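Local coordinates for MEM-A1 (PDB 6E0S), which probably hydrolyses beta-lactam antibiotics with zinc, as a subclass B3 metallo-beta-lactamase recovered from a soil metagenome, at residues G35-V40 and W176-T181; D95-I100 and P137-V142; P209-P212 and A216-K219; A240-R245 and A268-V273. All blocks are in the same frame, centred on the assembly; numbering follows the deposited sequence.

Interaction 1. Residues G35-V40 and W176-T181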
loop_
_atom_site.group_PDB
_atom_site.type_symbol
_atom_site.label_atom_id
_atom_site.label_comp_id
_atom_site.label_asym_id
_atom_site.label_seq_id
_atom_site.Cartn_x
_atom_site.Cartn_y
_atom_site.Cartn_z
ATOM N N GLY A 35 -10.550 11.384 10.827
ATOM C CA GLY A 35 -11.699 11.716 9.986
ATOM C C GLY A 35 -12.382 10.439 9.516
ATOM O O GLY A 35 -12.598 9.503 10.297
ATOM N N SER A 36 -12.661 10.362 8.207
ATOM C CA SER A 36 -13.361 9.222 7.607
ATOM C C SER A 36 -12.406 8.119 7.133
ATOM O O SER A 36 -12.831 7.206 6.397
ATOM C CB SER A 36 -14.248 9.691 6.433
ATOM O OG SER A 36 -13.503 9.977 5.253
ATOM N N THR A 37 -11.151 8.164 7.573
ATOM C CA THR A 37 -10.119 7.206 7.179
ATOM C C THR A 37 -9.941 6.179 8.287
ATOM O O THR A 37 -9.726 6.543 9.453
ATOM C CB THR A 37 -8.786 7.911 6.903
ATOM O OG1 THR A 37 -8.907 8.670 5.700
ATOM C CG2 THR A 37 -7.640 6.892 6.694
ATOM N N TYR A 38 -10.046 4.895 7.931
ATOM C CA TYR A 38 -9.988 3.838 8.949
ATOM C C TYR A 38 -8.919 2.825 8.576
ATOM O O TYR A 38 -8.720 2.543 7.400
ATOM C CB TYR A 38 -11.333 3.117 9.081
ATOM C CG TYR A 38 -12.479 3.998 9.516
ATOM C CD1 TYR A 38 -13.114 4.852 8.613
ATOM C CD2 TYR A 38 -12.938 3.961 10.821
ATOM C CE1 TYR A 38 -14.184 5.673 9.028
ATOM C CE2 TYR A 38 -14.004 4.800 11.252
ATOM C CZ TYR A 38 -14.597 5.644 10.325
ATOM O OH TYR A 38 -15.633 6.437 10.719
ATOM N N TYR A 39 -8.270 2.225 9.583
ATOM C CA TYR A 39 -7.544 0.986 9.339
ATOM C C TYR A 39 -8.483 -0.225 9.385
ATOM O O TYR A 39 -9.189 -0.436 10.376
ATOM C CB TYR A 39 -6.436 0.816 10.378
ATOM C CG TYR A 39 -5.460 -0.306 10.073
ATOM C CD1 TYR A 39 -4.287 -0.066 9.324
ATOM C CD2 TYR A 39 -5.690 -1.596 10.549
ATOM C CE1 TYR A 39 -3.365 -1.101 9.063
ATOM C CE2 TYR A 39 -4.771 -2.627 10.290
ATOM C CZ TYR A 39 -3.626 -2.358 9.544
ATOM O OH TYR A 39 -2.742 -3.364 9.298
ATOM N N VAL A 40 -8.441 -1.063 8.341
ATOM C CA VAL A 40 -9.302 -2.257 8.293
ATOM C C VAL A 40 -8.504 -3.505 7.903
ATOM O O VAL A 40 -9.078 -4.556 7.564
ATOM C CB VAL A 40 -10.487 -2.054 7.325
ATOM C CG1 VAL A 40 -11.464 -1.025 7.865
ATOM C CG2 VAL A 40 -9.990 -1.692 5.912
ATOM N N TRP A 176 -0.015 6.286 -2.104
ATOM C CA TRP A 176 -1.251 7.043 -2.267
ATOM C C TRP A 176 -1.375 8.145 -1.217
ATOM O O TRP A 176 -1.101 7.922 -0.030
ATOM C CB TRP A 176 -2.445 6.092 -2.177
ATOM C CG TRP A 176 -2.428 5.012 -3.189
ATOM C CD1 TRP A 176 -1.897 3.741 -3.032
ATOM C CD2 TRP A 176 -2.986 5.060 -4.497
ATOM N NE1 TRP A 176 -2.120 3.007 -4.178
ATOM C CE2 TRP A 176 -2.794 3.785 -5.082
ATOM C CE3 TRP A 176 -3.644 6.048 -5.236
ATOM C CZ2 TRP A 176 -3.230 3.487 -6.378
ATOM C CZ3 TRP A 176 -4.076 5.750 -6.508
ATOM C CH2 TRP A 176 -3.871 4.468 -7.066
ATOM N N THR A 177 -1.799 9.341 -1.628
ATOM C CA THR A 177 -1.872 10.456 -0.682
ATOM C C THR A 177 -3.246 11.134 -0.748
ATOM O O THR A 177 -3.892 11.188 -1.801
ATOM C CB THR A 177 -0.774 11.503 -0.918
ATOM O OG1 THR A 177 -0.979 12.113 -2.192
ATOM C CG2 THR A 177 0.637 10.871 -0.899
ATOM N N TRP A 178 -3.704 11.626 0.404
ATOM C CA TRP A 178 -4.988 12.321 0.491
ATOM C C TRP A 178 -4.996 13.122 1.781
ATOM O O TRP A 178 -4.104 12.995 2.620
ATOM C CB TRP A 178 -6.201 11.363 0.434
ATOM C CG TRP A 178 -6.358 10.401 1.603
ATOM C CD1 TRP A 178 -7.315 10.449 2.577
ATOM C CD2 TRP A 178 -5.582 9.220 1.871
ATOM N NE1 TRP A 178 -7.166 9.398 3.446
ATOM C CE2 TRP A 178 -6.103 8.636 3.041
ATOM C CE3 TRP A 178 -4.476 8.616 1.253
ATOM C CZ2 TRP A 178 -5.569 7.472 3.598
ATOM C CZ3 TRP A 178 -3.951 7.453 1.815
ATOM C CH2 TRP A 178 -4.499 6.893 2.957
ATOM N N ARG A 179 -5.997 13.978 1.928
ATOM C CA ARG A 179 -6.169 14.731 3.165
ATOM C C ARG A 179 -7.434 14.251 3.851
ATOM O O ARG A 179 -8.453 14.025 3.190
ATOM C CB ARG A 179 -6.265 16.246 2.888
ATOM C CG ARG A 179 -4.933 16.805 2.437
ATOM C CD ARG A 179 -4.864 18.334 2.571
ATOM N NE ARG A 179 -4.706 18.773 3.951
ATOM C CZ ARG A 179 -3.538 18.919 4.585
ATOM N NH1 ARG A 179 -2.382 18.682 3.985
ATOM N NH2 ARG A 179 -3.532 19.325 5.833
ATOM N N ALA A 180 -7.360 14.081 5.174
ATOM C CA ALA A 180 -8.504 13.747 6.005
ATOM C C ALA A 180 -8.742 14.911 6.952
ATOM O O ALA A 180 -7.831 15.706 7.205
ATOM C CB ALA A 180 -8.303 12.432 6.794
ATOM N N THR A 181 -9.982 15.033 7.439
ATOM C CA THR A 181 -10.394 16.175 8.247
ATOM C C THR A 181 -11.292 15.719 9.383
ATOM O O THR A 181 -12.113 14.811 9.220
ATOM C CB THR A 181 -11.150 17.257 7.423
ATOM O OG1 THR A 181 -12.321 16.674 6.838
ATOM C CG2 THR A 181 -10.279 17.834 6.313
HETATM O O HOH W 1 -11.827 12.860 6.810
#

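Interaction 2. Residues D95-I100 and P137-V142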
loop_
_atom_site.group_PDB
_atom_site.type_symbol
_atom_site.label_atom_id
_atom_site.label_comp_id
_atom_site.label_asym_id
_atom_site.label_seq_id
_atom_site.Cartn_x
_atom_site.Cartn_y
_atom_site.Cartn_z
ATOM N N ASP A 95 0.777 -10.770 -1.139
ATOM C CA ASP A 95 0.437 -10.411 0.236
ATOM C C ASP A 95 -0.291 -9.078 0.355
ATOM O O ASP A 95 -0.738 -8.747 1.455
ATOM C CB ASP A 95 1.696 -10.383 1.111
ATOM C CG ASP A 95 2.247 -11.782 1.387
ATOM O OD1 ASP A 95 3.458 -11.975 1.267
ATOM O OD2 ASP A 95 1.463 -12.686 1.705
ATOM N N HIS A 96 -0.442 -8.320 -0.736
ATOM C CA HIS A 96 -1.126 -7.034 -0.678
ATOM C C HIS A 96 -2.221 -6.919 -1.721
ATOM O O HIS A 96 -3.197 -6.208 -1.513
ATOM C CB HIS A 96 -0.119 -5.895 -0.856
ATOM C CG HIS A 96 0.962 -5.907 0.184
ATOM N ND1 HIS A 96 0.783 -5.395 1.451
ATOM C CD2 HIS A 96 2.229 -6.389 0.150
ATOM C CE1 HIS A 96 1.891 -5.564 2.154
ATOM N NE2 HIS A 96 2.789 -6.149 1.382
ATOM N N ALA A 97 -2.051 -7.585 -2.858
ATOM C CA ALA A 97 -3.096 -7.660 -3.868
ATOM C C ALA A 97 -3.843 -8.989 -3.861
ATOM O O ALA A 97 -4.841 -9.110 -4.558
ATOM C CB ALA A 97 -2.516 -7.450 -5.271
ATOM N N GLY A 98 -3.365 -10.001 -3.142
ATOM C CA GLY A 98 -3.975 -11.321 -3.272
ATOM C C GLY A 98 -5.426 -11.379 -2.816
ATOM O O GLY A 98 -6.205 -12.207 -3.311
ATOM N N GLY A 99 -5.802 -10.534 -1.857
ATOM C CA GLY A 99 -7.180 -10.457 -1.404
ATOM C C GLY A 99 -8.091 -9.592 -2.266
ATOM O O GLY A 99 -9.301 -9.502 -2.024
ATOM N N ILE A 100 -7.540 -8.959 -3.298
ATOM C CA ILE A 100 -8.320 -7.954 -4.018
ATOM C C ILE A 100 -9.459 -8.602 -4.812
ATOM O O ILE A 100 -10.571 -8.067 -4.869
ATOM C CB ILE A 100 -7.402 -7.118 -4.913
ATOM C CG1 ILE A 100 -6.549 -6.200 -4.030
ATOM C CG2 ILE A 100 -8.261 -6.369 -5.989
ATOM C CD1 ILE A 100 -5.657 -5.232 -4.802
ATOM N N PRO A 137 3.791 -16.332 -5.780
ATOM C CA PRO A 137 2.646 -17.162 -6.157
ATOM C C PRO A 137 1.758 -16.436 -7.143
ATOM O O PRO A 137 1.707 -15.193 -7.158
ATOM C CB PRO A 137 1.915 -17.376 -4.812
ATOM C CG PRO A 137 2.864 -16.994 -3.777
ATOM C CD PRO A 137 3.758 -15.944 -4.366
ATOM N N PRO A 138 1.000 -17.161 -7.950
ATOM C CA PRO A 138 -0.007 -16.501 -8.789
ATOM C C PRO A 138 -1.152 -15.999 -7.931
ATOM O O PRO A 138 -1.367 -16.466 -6.803
ATOM C CB PRO A 138 -0.473 -17.612 -9.734
ATOM C CG PRO A 138 -0.234 -18.894 -8.932
ATOM C CD PRO A 138 0.995 -18.624 -8.100
ATOM N N MET A 139 -1.894 -15.040 -8.483
ATOM C CA MET A 139 -3.121 -14.569 -7.864
ATOM C C MET A 139 -4.299 -14.851 -8.789
ATOM O O MET A 139 -4.123 -15.077 -9.988
ATOM C CB MET A 139 -3.045 -13.067 -7.561
ATOM C CG MET A 139 -1.937 -12.689 -6.567
ATOM S SD MET A 139 -1.822 -10.897 -6.296
ATOM C CE MET A 139 -1.286 -10.335 -7.933
ATOM N N THR A 140 -5.504 -14.836 -8.215
ATOM C CA THR A 140 -6.719 -14.923 -9.022
ATOM C C THR A 140 -6.841 -13.675 -9.890
ATOM O O THR A 140 -6.745 -12.564 -9.374
ATOM C CB THR A 140 -7.967 -15.040 -8.151
ATOM O OG1 THR A 140 -7.868 -16.206 -7.341
ATOM C CG2 THR A 140 -9.216 -15.178 -9.044
ATOM N N PRO A 141 -7.045 -13.817 -11.198
ATOM C CA PRO A 141 -7.191 -12.631 -12.057
ATOM C C PRO A 141 -8.285 -11.710 -11.551
ATOM O O PRO A 141 -9.295 -12.158 -11.014
ATOM C CB PRO A 141 -7.550 -13.224 -13.418
ATOM C CG PRO A 141 -6.973 -14.608 -13.382
ATOM C CD PRO A 141 -7.149 -15.070 -11.964
ATOM N N VAL A 142 -8.063 -10.406 -11.730
ATOM C CA VAL A 142 -8.971 -9.356 -11.269
ATOM C C VAL A 142 -9.554 -8.685 -12.497
ATOM O O VAL A 142 -8.808 -8.281 -13.395
ATOM C CB VAL A 142 -8.254 -8.328 -10.380
ATOM C CG1 VAL A 142 -9.206 -7.131 -10.076
ATOM C CG2 VAL A 142 -7.786 -8.969 -9.080
HETATM O O HOH W 2 -5.785 -13.865 -5.648
#

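Interaction 3. Residues P209-P212 and A216-K219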
loop_
_atom_site.group_PDB
_atom_site.type_symbol
_atom_site.label_atom_id
_atom_site.label_comp_id
_atom_site.label_asym_id
_atom_site.label_seq_id
_atom_site.Cartn_x
_atom_site.Cartn_y
_atom_site.Cartn_z
ATOM N N PRO A 209 18.824 -7.224 -16.514
ATOM C CA PRO A 209 18.164 -6.834 -17.768
ATOM C C PRO A 209 16.671 -7.093 -17.779
ATOM O O PRO A 209 15.975 -6.510 -18.623
ATOM C CB PRO A 209 18.895 -7.678 -18.822
ATOM C CG PRO A 209 19.476 -8.833 -18.054
ATOM C CD PRO A 209 19.818 -8.296 -16.702
ATOM N N ALA A 210 16.158 -7.931 -16.863
ATOM C CA ALA A 210 14.712 -8.145 -16.752
ATOM C C ALA A 210 13.985 -6.898 -16.259
ATOM O O ALA A 210 12.801 -6.705 -16.567
ATOM C CB ALA A 210 14.422 -9.313 -15.811
ATOM N N TYR A 211 14.668 -6.058 -15.484
ATOM C CA TYR A 211 14.084 -4.839 -14.925
ATOM C C TYR A 211 15.212 -3.824 -14.825
ATOM O O TYR A 211 15.757 -3.567 -13.738
ATOM C CB TYR A 211 13.437 -5.112 -13.559
ATOM C CG TYR A 211 12.814 -3.935 -12.802
ATOM C CD1 TYR A 211 12.690 -2.656 -13.369
ATOM C CD2 TYR A 211 12.338 -4.124 -11.501
ATOM C CE1 TYR A 211 12.126 -1.604 -12.642
ATOM C CE2 TYR A 211 11.782 -3.082 -10.776
ATOM C CZ TYR A 211 11.684 -1.832 -11.348
ATOM O OH TYR A 211 11.114 -0.835 -10.609
ATOM N N PRO A 212 15.618 -3.238 -15.958
ATOM C CA PRO A 212 16.882 -2.486 -15.964
ATOM C C PRO A 212 16.868 -1.237 -15.108
ATOM O O PRO A 212 17.935 -0.826 -14.651
ATOM C CB PRO A 212 17.098 -2.154 -17.456
ATOM C CG PRO A 212 15.755 -2.284 -18.077
ATOM C CD PRO A 212 15.065 -3.384 -17.319
ATOM N N ALA A 216 17.592 2.647 -10.125
ATOM C CA ALA A 216 17.207 4.048 -10.280
ATOM C C ALA A 216 15.809 4.294 -9.727
ATOM O O ALA A 216 15.564 5.294 -9.032
ATOM C CB ALA A 216 17.269 4.436 -11.753
ATOM N N ASP A 217 14.883 3.389 -10.035
ATOM C CA ASP A 217 13.516 3.467 -9.522
ATOM C C ASP A 217 13.478 3.495 -7.999
ATOM O O ASP A 217 12.804 4.341 -7.401
ATOM C CB ASP A 217 12.705 2.260 -9.994
ATOM C CG ASP A 217 12.116 2.428 -11.371
ATOM O OD1 ASP A 217 12.288 3.496 -12.004
ATOM O OD2 ASP A 217 11.467 1.453 -11.816
ATOM N N ILE A 218 14.113 2.520 -7.350
ATOM C CA ILE A 218 13.956 2.434 -5.897
ATOM C C ILE A 218 14.577 3.645 -5.206
ATOM O O ILE A 218 14.018 4.161 -4.238
ATOM C CB ILE A 218 14.505 1.100 -5.354
ATOM C CG1 ILE A 218 13.887 0.803 -3.991
ATOM C CG2 ILE A 218 16.001 1.118 -5.187
ATOM C CD1 ILE A 218 13.837 -0.713 -3.719
ATOM N N LYS A 219 15.733 4.120 -5.687
ATOM C CA LYS A 219 16.331 5.320 -5.109
ATOM C C LYS A 219 15.428 6.523 -5.319
ATOM O O LYS A 219 15.243 7.352 -4.416
ATOM C CB LYS A 219 17.702 5.587 -5.731
ATOM C CG LYS A 219 18.777 4.563 -5.380
ATOM C CD LYS A 219 20.077 4.851 -6.145
ATOM C CE LYS A 219 20.813 6.009 -5.495
ATOM N NZ LYS A 219 21.277 5.599 -4.118
HETATM O O HOH W 3 18.842 1.345 -12.458
#

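Interaction 4. Residues A240-R245 and A268-V273. With PO4 (phosphate ion), chain D.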
loop_
_atom_site.group_PDB
_atom_site.type_symbol
_atom_site.label_atom_id
_atom_site.label_comp_id
_atom_site.label_asym_id
_atom_site.label_seq_id
_atom_site.Cartn_x
_atom_site.Cartn_y
_atom_site.Cartn_z
ATOM N N ALA A 240 6.336 -1.533 9.603
ATOM C CA ALA A 240 7.520 -0.903 9.034
ATOM C C ALA A 240 7.445 0.620 9.093
ATOM O O ALA A 240 8.485 1.285 9.016
ATOM C CB ALA A 240 7.750 -1.373 7.589
ATOM N N GLY A 241 6.261 1.184 9.256
ATOM C CA GLY A 241 6.133 2.621 9.484
ATOM C C GLY A 241 5.680 2.939 10.904
ATOM O O GLY A 241 5.084 3.998 11.159
ATOM N N ASP A 242 5.956 2.013 11.835
ATOM C CA ASP A 242 5.728 2.210 13.268
ATOM C C ASP A 242 4.269 2.472 13.594
ATOM O O ASP A 242 3.965 3.232 14.525
ATOM C CB ASP A 242 6.569 3.369 13.832
ATOM C CG ASP A 242 8.064 3.090 13.861
ATOM O OD1 ASP A 242 8.515 1.924 13.767
ATOM O OD2 ASP A 242 8.809 4.082 13.997
ATOM N N LEU A 243 3.343 1.891 12.825
ATOM C CA LEU A 243 1.929 2.161 13.072
ATOM C C LEU A 243 1.511 1.729 14.476
ATOM O O LEU A 243 0.741 2.435 15.143
ATOM C CB LEU A 243 1.058 1.464 12.033
ATOM C CG LEU A 243 -0.424 1.815 12.139
ATOM C CD1 LEU A 243 -0.687 3.328 11.968
ATOM C CD2 LEU A 243 -1.174 0.990 11.068
ATOM N N TRP A 244 2.002 0.581 14.947
ATOM C CA TRP A 244 1.525 0.090 16.241
ATOM C C TRP A 244 2.110 0.903 17.389
ATOM O O TRP A 244 1.434 1.117 18.403
ATOM C CB TRP A 244 1.824 -1.404 16.390
ATOM C CG TRP A 244 1.287 -2.177 15.213
ATOM C CD1 TRP A 244 1.979 -3.040 14.394
ATOM C CD2 TRP A 244 -0.062 -2.141 14.717
ATOM N NE1 TRP A 244 1.130 -3.529 13.409
ATOM C CE2 TRP A 244 -0.119 -2.990 13.588
ATOM C CE3 TRP A 244 -1.226 -1.457 15.115
ATOM C CZ2 TRP A 244 -1.298 -3.173 12.843
ATOM C CZ3 TRP A 244 -2.394 -1.641 14.391
ATOM C CH2 TRP A 244 -2.424 -2.493 13.264
ATOM N N ARG A 245 3.334 1.406 17.237
ATOM C CA ARG A 245 3.864 2.304 18.258
ATOM C C ARG A 245 3.002 3.558 18.382
ATOM O O ARG A 245 2.700 4.007 19.492
ATOM C CB ARG A 245 5.320 2.679 17.956
ATOM C CG ARG A 245 5.848 3.714 18.933
ATOM C CD ARG A 245 7.284 4.139 18.666
ATOM N NE ARG A 245 7.502 4.702 17.329
ATOM C CZ ARG A 245 7.073 5.900 16.911
ATOM N NH1 ARG A 245 6.375 6.702 17.709
ATOM N NH2 ARG A 245 7.337 6.300 15.673
ATOM N N ALA A 268 11.584 6.343 4.827
ATOM C CA ALA A 268 12.422 6.374 3.637
ATOM C C ALA A 268 13.883 6.163 3.996
ATOM O O ALA A 268 14.585 5.423 3.301
ATOM C CB ALA A 268 12.227 7.684 2.871
ATOM N N GLU A 269 14.345 6.754 5.108
ATOM C CA GLU A 269 15.737 6.552 5.503
ATOM C C GLU A 269 15.995 5.089 5.828
ATOM O O GLU A 269 17.059 4.551 5.502
ATOM C CB GLU A 269 16.088 7.426 6.700
ATOM C CG GLU A 269 16.350 8.853 6.319
ATOM C CD GLU A 269 16.803 9.695 7.488
ATOM O OE1 GLU A 269 17.656 9.208 8.276
ATOM O OE2 GLU A 269 16.287 10.834 7.616
ATOM N N ARG A 270 15.029 4.424 6.468
ATOM C CA ARG A 270 15.228 3.016 6.784
ATOM C C ARG A 270 15.334 2.193 5.506
ATOM O O ARG A 270 16.164 1.286 5.405
ATOM C CB ARG A 270 14.092 2.526 7.675
ATOM C CG ARG A 270 14.181 3.104 9.078
ATOM C CD ARG A 270 13.188 2.434 10.026
ATOM N NE ARG A 270 11.791 2.664 9.639
ATOM C CZ ARG A 270 10.994 3.610 10.139
ATOM N NH1 ARG A 270 11.455 4.465 11.049
ATOM N NH2 ARG A 270 9.733 3.694 9.713
ATOM N N ALA A 271 14.510 2.516 4.514
ATOM C CA ALA A 271 14.592 1.843 3.225
ATOM C C ALA A 271 15.933 2.110 2.554
ATOM O O ALA A 271 16.501 1.221 1.915
ATOM C CB ALA A 271 13.444 2.306 2.332
ATOM N N GLY A 272 16.446 3.333 2.671
ATOM C CA GLY A 272 17.758 3.621 2.099
ATOM C C GLY A 272 18.854 2.776 2.724
ATOM O O GLY A 272 19.768 2.307 2.038
ATOM N N VAL A 273 18.765 2.549 4.037
ATOM C CA VAL A 273 19.732 1.687 4.701
ATOM C C VAL A 273 19.600 0.253 4.209
ATOM O O VAL A 273 20.607 -0.417 3.926
ATOM C CB VAL A 273 19.559 1.792 6.226
ATOM C CG1 VAL A 273 20.402 0.736 6.936
ATOM C CG2 VAL A 273 19.955 3.178 6.672
HETATM P P PO4 D . 5.687 -1.195 15.553
HETATM O O1 PO4 D . 7.066 -0.712 15.112
HETATM O O2 PO4 D . 4.654 -0.164 15.203
HETATM O O3 PO4 D . 5.397 -2.502 14.837
HETATM O O4 PO4 D . 5.687 -1.401 17.058
HETATM O O HOH W 4 10.841 0.565 7.793
HETATM O O HOH W 5 9.670 5.800 12.428
#

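Interaction 1. Residues G35-V40 and W176-T181
T37 meets the indole of W178 at its pyrrole edge, and this is where the contact is tight. W178 NE1 donates to T37 OG1 at 2.9 Å with an N-H...O angle of 173°, and the hydroxyl oxygen lies practically in the ring plane, so the single N-H of the indole is spent on a nearly straight bond. Because OG1 stands anti to the carbonyl carbon of T37 (chi1 -70°), the methyl is left to lie along the same edge, with T37 CG2 3.8 Å from W178 CZ2. A180 adds an apolar flank, its CB 4.0 Å from T37 OG1. Strand 37-39 belongs to one sheet and strand 174-182 to the other, so the pair joins the two layers of the alpha-beta/beta-alpha sandwich of the metallo-beta-lactamase fold. V48 and I50 beside T37, and M189 and Y191 beside W178, line the same interior. At the G35 and T181 end the contact is more open to solvent, although G35 CA comes within 3.2 Å of T181 O. The exposed side chain of T181 points away from the contact, and one water spans this end: it accepts from S36 N at 3.0 Å and from T181 N at 2.9 Å. G35 N is additionally hydrogen-bonded to the carboxylate of E182, the next residue along that strand.

Interaction 2. Residues D95-I100 and P137-V142
The thioether of M139 lies against the turn at A97 and G98, with M139 SD 3.7 Å from A97 CB and 3.6 Å from G98 N. With CG beside the backbone N (chi1 -62°), the extended chi2 carries the sulfur there, and the bend at chi3 (-66°) then turns M139 CE toward A97 CB, at 4.1 Å. A second apolar touch pairs methyl with methyl: I100 CG2 and V142 CG2 are 4.1 Å apart, and the two side chains meet at about a right angle. Beside the M139 chain, a water ties the backbones, donating to G98 O at 2.9 Å and accepting from T140 N at 2.8 Å. Behind this first shell, I100 N bonds to A97 O at 3.0 Å and holds the turn that presents both residues. Backbone hydrogen bonds of M139 with G124 and V142 with L121 hold loop 137-142 to the end of helix 115-123 and just beyond. The turn follows the superfamily's HxHxDH motif, which D95 and H96 complete after the zinc-binding H91 and H93; the A97 side chain is about 9 Å from a bound zinc ion. L121 of helix 115-123 touches both A97 and M139, while V111 of strand 110-114 touches I100 and V142.

Interaction 3. Residues P209-P212 and A216-K219
Y211 and D217 make the one direct contact here, and it is polar: Y211 OH donates to D217 OD2 at 2.6 Å, a short hydrogen bond. The carboxylate oxygen receives it on its anti lone pair, the one facing away from OD1, and it sits at the edge of the phenol ring, in the ring plane. Ring and carboxylate planes are 58° apart. With CG anti to the backbone N (chi1 178°), the tyrosine reaches from the loop toward the first turns of helix 214-226. D217 OD2 is also 3.2 Å from Y211 CE1 at the same edge. A water links the backbones beside it, donating to P212 O at 3.2 Å and accepting from A216 N at 2.9 Å. As for packing, P167 touches both Y211 and D217, and Q171 and F203 also lie on the tyrosine ring. The contact clasps the loop after strand 185-192 to the helix it leads into, with the Y211 side chain about 11 Å from a bound zinc ion. Its short bond from a neutral phenol to a carboxylate would probably stabilise the aspartate's negative charge and help hold the end of the buried ring in place.

Interaction 4. Residues A240-R245 and A268-V273
R270 reaches from helix 263-285 to the A240 carbonyl, its NH2 donating to A240 O at 2.8 Å. The bond is bent (137° at the hydrogen), with the oxygen 29° out of the guanidinium plane. This docks the long C-terminal helix of the metallo-beta-lactamase fold onto the turn that leads into helix 243-247. A bend at chi3 (-64°) swings the guanidinium round so that NE and NH2 both face the carbonyl side: a water accepts from R270 NE and donates to A240 O, giving that oxygen a second partner. D242 OD2 stands between two arginines. R245 NH2 binds it at 3.1 Å in a salt bridge whose N-H...O bond is nearly straight, in the plane of the R245 guanidinium but tilted out of the carboxylate plane. R270 NH1 stands 4.0 Å from the same oxygen, a long pairing of charges with no N-H aimed at it, and a second water lies between the two. The carboxylate probably eases the proximity of the two arginines. Packing is slight: G241 CA lies 3.8 Å from R270 NH2, and A268 and A271 turn to I222 of helix 214-226. At the start of helix 243-247 a phosphate ion, probably from the crystallisation liquor, takes R245 N on its O2 at 2.9 Å and a weak bond from W244 N at 2.8 Å on that same oxygen.

From the N terminus, residues 35-40 first meet 176-181, and interaction 1 closes the longest loop, joining the two sheets. Interaction 2 is nested inside that loop; it ties residues 95-100, beyond the zinc-binding H91 and H93, to the loop before strand 145-148, on the opposite side of the chain's centre from interaction 1. Interactions 3 and 4 follow in series, with no crossing. Interaction 3 closes a very short loop at the start of helix 214-226, and interaction 4 brings the C-terminal helix back to the turn before helix 243-247. Interactions 1 and 4 touch directly: Y39 CE1 packs 3.6 Å from L243 CD2. The nearest atoms of interactions 3 and 4 are about 6 Å apart.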